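Fimbrium subunit Fim1C (Bacteroides vulgatus, PDB 4QB7) is probably a component of the fimbrium tip, part of the filamentous surface appendages that mediate cell adhesion and biofilm formation. Local coordinates at residues Phe83-Ile86 with Lys90-Phe93. Numbering follows the deposited sequence.
Sequences FWPI and KITF. With SO4 (sulfate ion), chain L; SO4 (sulfate ion), chain I.
W84 and P85 close over the side chain of I91, whose CD1 methyl touches both, 3.9 Å from W84 CE3 and 3.8 Å from P85 CD. The methyl gets there because I91 CG1 stands anti to the carbonyl carbon (chi1 -51°) and CD1 then runs on in a nearly extended chain. Further along the indole, W84 CH2 comes within 4.0 Å of F93 CE1, the two rings meeting at a slant rather than stacking. I91 and F93 are alternate residues on the same side of strand 90-97, and I91 CG2 sits over the rim of one face of the F93 ring. This strand pairs antiparallel with strand 40-47 in the mixed sheet of this Fimbrillin-like protein (transthyretin clan), and the loop preceding it lays W84 over the apolar side, where V160 touches both aromatic rings. The indole NE1 donates to G158 O, which probably helps fix the turn of the ring. Replacing W84 by alanine would strip away the indole and is likely to leave I91 CD1 and F93 CE1 facing a gap and G158 O without its donor. Toward solvent the contact slackens: exposed I86 makes no contact with 90-93, and its backbone N donates to a sulfate, 3.1 Å from O3. K90 points away from the loop, and its NZ bonds S49 O and, at 2.8 Å, O4 of a second sulfate; both ions probably come from the crystallisation liquor.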
ATOM      1  N   PHE A  83      19.690 -11.975  24.542  1.00 59.80           N
ATOM      2  CA  PHE A  83      20.227 -11.027  25.494  1.00 58.88           C
ATOM      3  C   PHE A  83      21.193 -10.091  24.842  1.00 57.32           C
ATOM      4  O   PHE A  83      21.845 -10.480  23.875  1.00 57.79           O
ATOM      5  CB  PHE A  83      20.938 -11.809  26.619  1.00 62.83           C
ATOM      6  CG  PHE A  83      20.003 -12.696  27.413  1.00 66.68           C
ATOM      7  CD1 PHE A  83      19.684 -13.979  26.965  1.00 71.02           C
ATOM      8  CD2 PHE A  83      19.421 -12.243  28.589  1.00 70.24           C
ATOM      9  CE1 PHE A  83      18.781 -14.780  27.668  1.00 72.66           C
ATOM     10  CE2 PHE A  83      18.537 -13.054  29.302  1.00 74.46           C
ATOM     11  CZ  PHE A  83      18.214 -14.312  28.829  1.00 72.78           C
ATOM     12  N   TRP A  84      21.341  -8.872  25.388  1.00 50.53           N
ATOM     13  CA  TRP A  84      22.332  -7.922  24.887  1.00 49.42           C
ATOM     14  C   TRP A  84      23.705  -8.503  25.137  1.00 58.13           C
ATOM     15  O   TRP A  84      23.878  -9.213  26.134  1.00 59.15           O
ATOM     16  CB  TRP A  84      22.213  -6.552  25.570  1.00 47.29           C
ATOM     17  CG  TRP A  84      20.978  -5.776  25.210  1.00 47.79           C
ATOM     18  CD1 TRP A  84      19.888  -5.574  25.998  1.00 50.76           C
ATOM     19  CD2 TRP A  84      20.717  -5.076  23.974  1.00 46.83           C
ATOM     20  NE1 TRP A  84      18.953  -4.816  25.331  1.00 50.05           N
ATOM     21  CE2 TRP A  84      19.433  -4.502  24.084  1.00 51.02           C
ATOM     22  CE3 TRP A  84      21.444  -4.884  22.784  1.00 47.31           C
ATOM     23  CZ2 TRP A  84      18.868  -3.724  23.059  1.00 49.78           C
ATOM     24  CZ3 TRP A  84      20.873  -4.148  21.759  1.00 48.48           C
ATOM     25  CH2 TRP A  84      19.609  -3.556  21.908  1.00 49.19           C
ATOM     26  N   PRO A  85      24.719  -8.227  24.299  1.00 56.44           N
ATOM     27  CA  PRO A  85      26.053  -8.765  24.594  1.00 56.73           C
ATOM     28  C   PRO A  85      26.605  -8.252  25.937  1.00 61.89           C
ATOM     29  O   PRO A  85      26.244  -7.159  26.387  1.00 60.46           O
ATOM     30  CB  PRO A  85      26.893  -8.277  23.409  1.00 57.78           C
ATOM     31  CG  PRO A  85      25.918  -7.980  22.334  1.00 61.59           C
ATOM     32  CD  PRO A  85      24.727  -7.443  23.046  1.00 57.39           C
ATOM     33  N   ILE A  86      27.444  -9.066  26.593  1.00 61.74           N
ATOM     34  CA  ILE A  86      28.123  -8.694  27.847  1.00 63.67           C
ATOM     35  C   ILE A  86      29.301  -7.766  27.488  1.00 66.58           C
ATOM     36  O   ILE A  86      29.636  -6.870  28.263  1.00 67.53           O
ATOM     37  CB  ILE A  86      28.597  -9.935  28.665  1.00 69.23           C
ATOM     38  CG1 ILE A  86      27.455 -10.943  28.899  1.00 71.46           C
ATOM     39  CG2 ILE A  86      29.184  -9.523  30.025  1.00 71.27           C
ATOM     40  CD1 ILE A  86      27.908 -12.477  28.805  1.00 86.53           C
ATOM     41  N   LYS A  90      27.827  -4.936  19.002  1.00 40.39           N
ATOM     42  CA  LYS A  90      26.645  -4.179  18.592  1.00 38.80           C
ATOM     43  C   LYS A  90      25.648  -5.075  17.866  1.00 44.81           C
ATOM     44  O   LYS A  90      26.049  -6.108  17.310  1.00 45.08           O
ATOM     45  CB  LYS A  90      27.066  -3.000  17.694  1.00 39.58           C
ATOM     46  CG  LYS A  90      27.849  -1.924  18.461  1.00 41.13           C
ATOM     47  CD  LYS A  90      28.327  -0.760  17.597  1.00 40.71           C
ATOM     48  CE  LYS A  90      29.071   0.197  18.487  1.00 44.34           C
ATOM     49  NZ  LYS A  90      29.836   1.232  17.753  1.00 47.63           N
ATOM     50  N   ILE A  91      24.345  -4.705  17.896  1.00 41.82           N
ATOM     51  CA  ILE A  91      23.293  -5.440  17.166  1.00 41.33           C
ATOM     52  C   ILE A  91      22.509  -4.466  16.296  1.00 45.40           C
ATOM     53  O   ILE A  91      22.065  -3.419  16.771  1.00 44.94           O
ATOM     54  CB  ILE A  91      22.340  -6.293  18.064  1.00 43.88           C
ATOM     55  CG1 ILE A  91      23.126  -7.228  19.024  1.00 43.87           C
ATOM     56  CG2 ILE A  91      21.374  -7.126  17.196  1.00 42.27           C
ATOM     57  CD1 ILE A  91      22.256  -7.662  20.168  1.00 47.57           C
ATOM     58  N   THR A  92      22.374  -4.806  15.009  1.00 42.59           N
ATOM     59  CA  THR A  92      21.629  -4.029  14.035  1.00 41.09           C
ATOM     60  C   THR A  92      20.329  -4.769  13.746  1.00 44.64           C
ATOM     61  O   THR A  92      20.325  -5.974  13.447  1.00 44.55           O
ATOM     62  CB  THR A  92      22.474  -3.740  12.783  1.00 40.53           C
ATOM     63  OG1 THR A  92      23.381  -2.710  13.122  1.00 42.35           O
ATOM     64  CG2 THR A  92      21.639  -3.234  11.612  1.00 34.53           C
ATOM     65  N   PHE A  93      19.224  -4.025  13.831  1.00 39.50           N
ATOM     66  CA  PHE A  93      17.889  -4.552  13.632  1.00 37.44           C
ATOM     67  C   PHE A  93      17.256  -3.992  12.375  1.00 43.02           C
ATOM     68  O   PHE A  93      17.588  -2.891  11.928  1.00 41.74           O
ATOM     69  CB  PHE A  93      17.009  -4.236  14.863  1.00 37.59           C
ATOM     70  CG  PHE A  93      17.524  -4.816  16.165  1.00 38.01           C
ATOM     71  CD1 PHE A  93      18.460  -4.126  16.932  1.00 39.52           C
ATOM     72  CD2 PHE A  93      17.077  -6.053  16.622  1.00 39.49           C
ATOM     73  CE1 PHE A  93      18.959  -4.678  18.119  1.00 40.44           C
ATOM     74  CE2 PHE A  93      17.572  -6.599  17.809  1.00 42.09           C
ATOM     75  CZ  PHE A  93      18.496  -5.900  18.561  1.00 39.58           C
TER
HETATM   76  S   SO4 L 411      27.840 -12.364  24.966  0.60102.10           S
HETATM   77  O1  SO4 L 411      26.572 -12.059  25.651  0.60102.63           O
HETATM   78  O2  SO4 L 411      27.752 -11.961  23.562  0.60101.39           O
HETATM   79  O3  SO4 L 411      28.943 -11.646  25.618  0.60101.30           O
HETATM   80  O4  SO4 L 411      28.066 -13.810  25.033  0.60102.52           O
HETATM   81  S   SO4 I 408      30.020   3.252  14.840  0.60 97.26           S
HETATM   82  O1  SO4 I 408      28.737   3.943  15.028  0.60 98.68           O
HETATM   83  O2  SO4 I 408      30.563   3.530  13.513  0.60 96.12           O
HETATM   84  O3  SO4 I 408      30.972   3.748  15.827  0.60 98.53           O
HETATM   85  O4  SO4 I 408      29.789   1.816  15.016  0.60 95.14           O